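PDB 1YLQ: putative nucleotidyltransferase, hypothetical protein AF0614 from Archaeoglobus fulgidus, which probably acts as a nucleotidyltransferase, moving a nucleotidyl group from a nucleoside triphosphate to an acceptor. Local coordinates for residues 8-13 against 62-67. Sequence-based numbering, arbitrary orientation.
Sequences KEITKK and KKFFDS
A single methyl group, CD1 of I10, makes the whole contact between residues 8-13 and 62-67. It meets CG of K63 at 3.4 Å, closer than two such carbons usually come, and CE2 of F64 at 3.7 Å, so it sits where the lysine chain and the phenyl ring adjoin. CG1 of I10 stands anti to the carbonyl carbon (chi1 -68°), and an extended second torsion then carries CD1 outward from helix 3-14. The two backbones stay well apart, 9.2 Å between CA of I10 and CA of K63; the side chains of I10 and F64 approach from opposite directions, and CD1 meets the ring obliquely.

K63 and F64 also pack on each other: CG of K63 lies 3.6 Å above one face of the ring, offset toward its rim. Beyond CG the lysine turns off, bent at chi2 (58°), and its amine end leads away from the isoleucine. This is the loose, exposed side of the contact, whereas F64 is buried and also touches H3, E6 and I7 of helix 3-14. The I10 side chain also touches I60 of helix 50-63, as does T11, which reaches F56 as well.

F64 is the first residue past helix 50-63 to leave helical backbone angles, and it starts a type II turn ending at S67, just before strand 69-74. The contact thus ties the end of one helix to the N-terminal helix of this nucleotidyltransferase domain. With 91 Å² buried and no hydrogen bond between the segments, its chemistry implies cohesion through hydrophobic and van der Waals packing, with the lysine contributing methylenes.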
loop_
_atom_site.group_PDB
_atom_site.type_symbol
_atom_site.label_atom_id
_atom_site.label_comp_id
_atom_site.label_asym_id
_atom_site.label_seq_id
_atom_site.Cartn_x
_atom_site.Cartn_y
_atom_site.Cartn_z
ATOM N N LYS A 8 0.949 -2.748 -12.925
ATOM C CA LYS A 8 1.313 -3.917 -13.745
ATOM C C LYS A 8 0.991 -3.527 -15.192
ATOM O O LYS A 8 1.752 -3.831 -16.116
ATOM C CB LYS A 8 0.553 -5.181 -13.285
ATOM C CG LYS A 8 1.000 -6.591 -13.891
ATOM C CD LYS A 8 2.062 -7.315 -12.986
ATOM C CE LYS A 8 2.734 -8.595 -13.627
ATOM N NZ LYS A 8 4.253 -8.531 -13.834
ATOM N N GLU A 9 -0.122 -2.822 -15.407
ATOM C CA GLU A 9 -0.516 -2.513 -16.790
ATOM C C GLU A 9 0.396 -1.546 -17.530
ATOM O O GLU A 9 0.817 -1.849 -18.641
ATOM C CB GLU A 9 -1.984 -2.150 -16.902
ATOM C CG GLU A 9 -2.833 -3.423 -16.791
ATOM C CD GLU A 9 -2.199 -4.648 -17.517
ATOM O OE1 GLU A 9 -2.367 -4.802 -18.763
ATOM O OE2 GLU A 9 -1.534 -5.471 -16.844
ATOM N N ILE A 10 0.719 -0.423 -16.897
ATOM C CA ILE A 10 1.701 0.538 -17.399
ATOM C C ILE A 10 3.042 -0.165 -17.652
ATOM O O ILE A 10 3.686 0.059 -18.671
ATOM C CB ILE A 10 1.885 1.703 -16.374
ATOM C CG1 ILE A 10 0.598 2.537 -16.318
ATOM C CG2 ILE A 10 3.170 2.554 -16.679
ATOM C CD1 ILE A 10 0.384 3.293 -15.001
ATOM N N THR A 11 3.454 -1.022 -16.725
ATOM C CA THR A 11 4.788 -1.617 -16.780
ATOM C C THR A 11 4.840 -2.538 -18.009
ATOM O O THR A 11 5.720 -2.402 -18.886
ATOM C CB THR A 11 5.088 -2.434 -15.498
ATOM O OG1 THR A 11 5.162 -1.548 -14.383
ATOM C CG2 THR A 11 6.400 -3.282 -15.623
ATOM N N LYS A 12 3.869 -3.433 -18.089
ATOM C CA LYS A 12 3.887 -4.448 -19.132
ATOM C C LYS A 12 3.642 -3.869 -20.549
ATOM O O LYS A 12 4.052 -4.477 -21.549
ATOM C CB LYS A 12 2.886 -5.552 -18.805
ATOM C CG LYS A 12 3.331 -6.570 -17.729
ATOM C CD LYS A 12 4.866 -6.708 -17.576
ATOM C CE LYS A 12 5.285 -8.184 -17.492
ATOM N NZ LYS A 12 4.115 -9.092 -17.357
ATOM N N LYS A 13 3.014 -2.687 -20.617
ATOM C CA LYS A 13 2.838 -1.957 -21.881
ATOM C C LYS A 13 4.169 -1.456 -22.452
ATOM O O LYS A 13 4.386 -1.439 -23.672
ATOM C CB LYS A 13 1.903 -0.775 -21.684
ATOM C CG LYS A 13 1.477 -0.176 -22.987
ATOM C CD LYS A 13 0.620 1.076 -22.869
ATOM C CE LYS A 13 0.551 1.680 -24.287
ATOM N NZ LYS A 13 -0.067 3.034 -24.307
ATOM N N LYS A 62 4.908 10.063 -12.485
ATOM C CA LYS A 62 3.896 11.058 -12.860
ATOM C C LYS A 62 2.483 10.468 -12.696
ATOM O O LYS A 62 1.577 11.134 -12.233
ATOM C CB LYS A 62 4.129 11.562 -14.289
ATOM C CG LYS A 62 2.955 12.280 -14.928
ATOM C CD LYS A 62 3.145 12.435 -16.429
ATOM C CE LYS A 62 1.855 12.871 -17.109
ATOM N NZ LYS A 62 2.035 13.070 -18.583
ATOM N N LYS A 63 2.312 9.209 -13.080
ATOM C CA LYS A 63 1.036 8.524 -12.906
ATOM C C LYS A 63 0.683 8.381 -11.414
ATOM O O LYS A 63 -0.470 8.546 -11.010
ATOM C CB LYS A 63 1.089 7.150 -13.610
ATOM C CG LYS A 63 -0.215 6.345 -13.549
ATOM C CD LYS A 63 -1.413 7.087 -14.142
ATOM C CE LYS A 63 -2.740 6.450 -13.693
ATOM N NZ LYS A 63 -3.811 7.455 -13.592
ATOM N N PHE A 64 1.692 8.087 -10.599
ATOM C CA PHE A 64 1.487 7.796 -9.171
ATOM C C PHE A 64 2.066 8.883 -8.241
ATOM O O PHE A 64 2.742 8.610 -7.255
ATOM C CB PHE A 64 1.990 6.382 -8.859
ATOM C CG PHE A 64 1.256 5.343 -9.606
ATOM C CD1 PHE A 64 -0.043 4.984 -9.227
ATOM C CD2 PHE A 64 1.822 4.762 -10.712
ATOM C CE1 PHE A 64 -0.739 4.024 -9.950
ATOM C CE2 PHE A 64 1.153 3.816 -11.451
ATOM C CZ PHE A 64 -0.140 3.434 -11.075
ATOM N N PHE A 65 1.774 10.123 -8.593
ATOM C CA PHE A 65 2.232 11.295 -7.877
ATOM C C PHE A 65 1.825 11.199 -6.398
ATOM O O PHE A 65 0.679 10.849 -6.087
ATOM C CB PHE A 65 1.596 12.526 -8.556
ATOM C CG PHE A 65 1.956 13.854 -7.923
ATOM C CD1 PHE A 65 3.296 14.254 -7.789
ATOM C CD2 PHE A 65 0.951 14.729 -7.509
ATOM C CE1 PHE A 65 3.625 15.503 -7.212
ATOM C CE2 PHE A 65 1.265 15.971 -6.939
ATOM C CZ PHE A 65 2.605 16.359 -6.794
ATOM N N ASP A 66 2.774 11.469 -5.498
ATOM C CA ASP A 66 2.464 11.662 -4.070
ATOM C C ASP A 66 1.631 10.489 -3.514
ATOM O O ASP A 66 0.638 10.681 -2.812
ATOM C CB ASP A 66 1.751 13.016 -3.883
ATOM C CG ASP A 66 1.419 13.330 -2.422
ATOM O OD1 ASP A 66 2.349 13.435 -1.593
ATOM O OD2 ASP A 66 0.216 13.488 -2.108
ATOM N N SER A 67 2.038 9.277 -3.871
ATOM C CA SER A 67 1.382 8.053 -3.401
ATOM C C SER A 67 2.281 7.287 -2.416
ATOM O O SER A 67 3.456 7.657 -2.230
ATOM C CB SER A 67 1.018 7.161 -4.580
ATOM O OG SER A 67 2.089 6.319 -4.882
#